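Local atomic coordinates of lovastatin nonaketide synthase, polyketide synthase component (Aspergillus terreus, PDB entry 7CPX), a protein that builds the dihydromonacolin L nonaketide of lovastatin from malonyl-CoA by repeated condensation with reduction and dehydration and a single methylation, working together with the partner protein LovC. Residues A[1119-1124]-A[1134-1139]. The protein carries 2 engineered substitutions. Residues are numbered along the deposited sequence; the frame is centred on the assembly and turned at random.
Sequences AFYHEL and DFRRLH
Tyr1121 reaches from its helix into the loop 1134-1139 and meets Arg1136 over one face of its ring and Leu1138 at the edge. The backbone of Arg1136 crosses that face of the phenol. Its CA stands 4.0 Å from the ring centroid, 27° off the ring normal, which makes a CH-pi contact. The Arg1136 side chain runs past the tyrosine in the opposite direction, back toward the helix. Its bend at chi3 (62°) brings the guanidinium over the root of the tyrosine. One guanidinium face rests on Tyr1121 CB and not on the ring, and the guanidinium and phenol planes are 40° apart. Leu1138 meets the other end of the phenol. Its CB sits near the ring plane, 3.8 Å from Tyr1121 CZ. With CG anti to the backbone N (chi1 -176°), Leu1138 sends CD2 on to Phe1120, 4.2 Å from CE2 of that ring. Phe1120 CD2 in turn lies over the centre of the tyrosine face opposite Arg1136.

The contact belongs to the dehydratase domain, in what is predicted to be its C-terminal hotdog fold. It ties helix 1117-1126 to the loop that leads into strand 1140-1144. Tyr1121 OH and Phe1135 O come within 3.3 Å of each other. Side chains of both segments pack on helix 1170-1184, where Val1175 touches Leu1138. From that helix the Gln1178 side-chain amide bridges helix and loop, with OE1 hydrogen-bonded to Tyr1121 OH and NE2 to Phe1135 O. The Phe1135 ring packs edge-to-face with His985 and touches Asp1174, the predicted proton acceptor and proton donor of the dehydratase.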
loop_
_atom_site.group_PDB
_atom_site.type_symbol
_atom_site.label_atom_id
_atom_site.label_comp_id
_atom_site.label_asym_id
_atom_site.label_seq_id
_atom_site.Cartn_x
_atom_site.Cartn_y
_atom_site.Cartn_z
ATOM N N ALA A 1119 10.317 -40.019 16.506
ATOM C CA ALA A 1119 11.761 -39.819 16.577
ATOM C C ALA A 1119 12.210 -38.712 15.634
ATOM O O ALA A 1119 13.122 -37.942 15.957
ATOM C CB ALA A 1119 12.490 -41.121 16.249
ATOM N N PHE A 1120 11.587 -38.624 14.457
ATOM C CA PHE A 1120 11.932 -37.569 13.512
ATOM C C PHE A 1120 11.719 -36.195 14.133
ATOM O O PHE A 1120 12.614 -35.343 14.112
ATOM C CB PHE A 1120 11.096 -37.728 12.242
ATOM C CG PHE A 1120 11.258 -36.606 11.257
ATOM C CD1 PHE A 1120 12.423 -36.471 10.526
ATOM C CD2 PHE A 1120 10.237 -35.698 11.049
ATOM C CE1 PHE A 1120 12.571 -35.444 9.616
ATOM C CE2 PHE A 1120 10.377 -34.670 10.141
ATOM C CZ PHE A 1120 11.546 -34.543 9.421
ATOM N N TYR A 1121 10.540 -35.972 14.716
ATOM C CA TYR A 1121 10.265 -34.678 15.325
ATOM C C TYR A 1121 11.068 -34.476 16.602
ATOM O O TYR A 1121 11.401 -33.337 16.943
ATOM C CB TYR A 1121 8.771 -34.528 15.600
ATOM C CG TYR A 1121 7.967 -34.221 14.360
ATOM C CD1 TYR A 1121 8.068 -32.989 13.737
ATOM C CD2 TYR A 1121 7.112 -35.160 13.810
ATOM C CE1 TYR A 1121 7.345 -32.700 12.606
ATOM C CE2 TYR A 1121 6.380 -34.878 12.675
ATOM C CZ TYR A 1121 6.502 -33.646 12.076
ATOM O OH TYR A 1121 5.776 -33.353 10.945
ATOM N N HIS A 1122 11.402 -35.553 17.315
ATOM C CA HIS A 1122 12.280 -35.420 18.472
ATOM C C HIS A 1122 13.641 -34.884 18.055
ATOM O O HIS A 1122 14.166 -33.943 18.660
ATOM C CB HIS A 1122 12.425 -36.767 19.178
ATOM C CG HIS A 1122 13.475 -36.778 20.244
ATOM N ND1 HIS A 1122 13.469 -35.899 21.304
ATOM C CD2 HIS A 1122 14.568 -37.560 20.411
ATOM C CE1 HIS A 1122 14.511 -36.139 22.080
ATOM N NE2 HIS A 1122 15.194 -37.142 21.559
ATOM N N GLU A 1123 14.224 -35.467 17.007
ATOM C CA GLU A 1123 15.504 -34.972 16.510
ATOM C C GLU A 1123 15.367 -33.545 16.000
ATOM O O GLU A 1123 16.235 -32.698 16.250
ATOM C CB GLU A 1123 16.028 -35.886 15.404
ATOM C CG GLU A 1123 17.508 -35.710 15.114
ATOM C CD GLU A 1123 17.968 -36.512 13.912
ATOM O OE1 GLU A 1123 17.130 -36.798 13.031
ATOM O OE2 GLU A 1123 19.165 -36.858 13.849
ATOM N N LEU A 1124 14.276 -33.256 15.289
ATOM C CA LEU A 1124 14.056 -31.902 14.796
ATOM C C LEU A 1124 14.037 -30.900 15.943
ATOM O O LEU A 1124 14.651 -29.831 15.854
ATOM C CB LEU A 1124 12.747 -31.849 14.006
ATOM C CG LEU A 1124 12.731 -32.458 12.600
ATOM C CD1 LEU A 1124 11.517 -31.954 11.842
ATOM C CD2 LEU A 1124 13.999 -32.149 11.825
ATOM N N ASP A 1134 -0.294 -28.884 15.222
ATOM C CA ASP A 1134 -0.642 -28.976 13.808
ATOM C C ASP A 1134 0.585 -29.178 12.929
ATOM O O ASP A 1134 0.473 -29.732 11.831
ATOM C CB ASP A 1134 -1.398 -27.721 13.373
ATOM C CG ASP A 1134 -2.719 -27.558 14.095
ATOM O OD1 ASP A 1134 -3.052 -28.422 14.933
ATOM O OD2 ASP A 1134 -3.426 -26.564 13.826
ATOM N N PHE A 1135 1.753 -28.740 13.382
ATOM C CA PHE A 1135 2.972 -28.869 12.597
ATOM C C PHE A 1135 3.669 -30.206 12.805
ATOM O O PHE A 1135 4.682 -30.469 12.151
ATOM C CB PHE A 1135 3.922 -27.714 12.919
ATOM C CG PHE A 1135 3.425 -26.383 12.434
ATOM C CD1 PHE A 1135 2.464 -25.688 13.145
ATOM C CD2 PHE A 1135 3.904 -25.837 11.259
ATOM C CE1 PHE A 1135 1.997 -24.468 12.698
ATOM C CE2 PHE A 1135 3.443 -24.618 10.805
ATOM C CZ PHE A 1135 2.485 -23.933 11.524
ATOM N N ARG A 1136 3.151 -31.051 13.695
ATOM C CA ARG A 1136 3.541 -32.452 13.777
ATOM C C ARG A 1136 2.567 -33.351 13.026
ATOM O O ARG A 1136 2.497 -34.553 13.305
ATOM C CB ARG A 1136 3.644 -32.893 15.235
ATOM C CG ARG A 1136 4.761 -32.231 16.019
ATOM C CD ARG A 1136 4.763 -32.712 17.460
ATOM N NE ARG A 1136 5.010 -34.147 17.553
ATOM C CZ ARG A 1136 6.161 -34.699 17.917
ATOM N NH1 ARG A 1136 7.205 -33.965 18.266
ATOM N NH2 ARG A 1136 6.266 -36.024 17.939
ATOM N N ARG A 1137 1.819 -32.791 12.080
ATOM C CA ARG A 1137 0.766 -33.500 11.365
ATOM C C ARG A 1137 1.298 -34.450 10.298
ATOM O O ARG A 1137 0.511 -34.940 9.481
ATOM C CB ARG A 1137 -0.190 -32.490 10.727
ATOM C CG ARG A 1137 -1.255 -31.953 11.667
ATOM C CD ARG A 1137 -2.392 -32.938 11.839
ATOM N NE ARG A 1137 -3.527 -32.347 12.536
ATOM C CZ ARG A 1137 -4.742 -32.878 12.569
ATOM N NH1 ARG A 1137 -5.019 -34.010 11.943
ATOM N NH2 ARG A 1137 -5.703 -32.254 13.244
ATOM N N LEU A 1138 2.600 -34.726 10.286
ATOM C CA LEU A 1138 3.159 -35.681 9.340
ATOM C C LEU A 1138 2.748 -37.090 9.742
ATOM O O LEU A 1138 3.386 -37.709 10.598
ATOM C CB LEU A 1138 4.680 -35.552 9.288
ATOM C CG LEU A 1138 5.423 -36.415 8.271
ATOM C CD1 LEU A 1138 4.952 -36.111 6.866
ATOM C CD2 LEU A 1138 6.916 -36.183 8.387
ATOM N N HIS A 1139 1.679 -37.604 9.128
ATOM C CA HIS A 1139 1.126 -38.884 9.554
ATOM C C HIS A 1139 2.172 -39.988 9.487
ATOM O O HIS A 1139 2.387 -40.717 10.463
ATOM C CB HIS A 1139 -0.084 -39.242 8.692
ATOM C CG HIS A 1139 -0.548 -40.655 8.865
ATOM N ND1 HIS A 1139 -0.945 -41.164 10.081
ATOM C CD2 HIS A 1139 -0.670 -41.668 7.975
ATOM C CE1 HIS A 1139 -1.297 -42.429 9.933
ATOM N NE2 HIS A 1139 -1.139 -42.759 8.664
#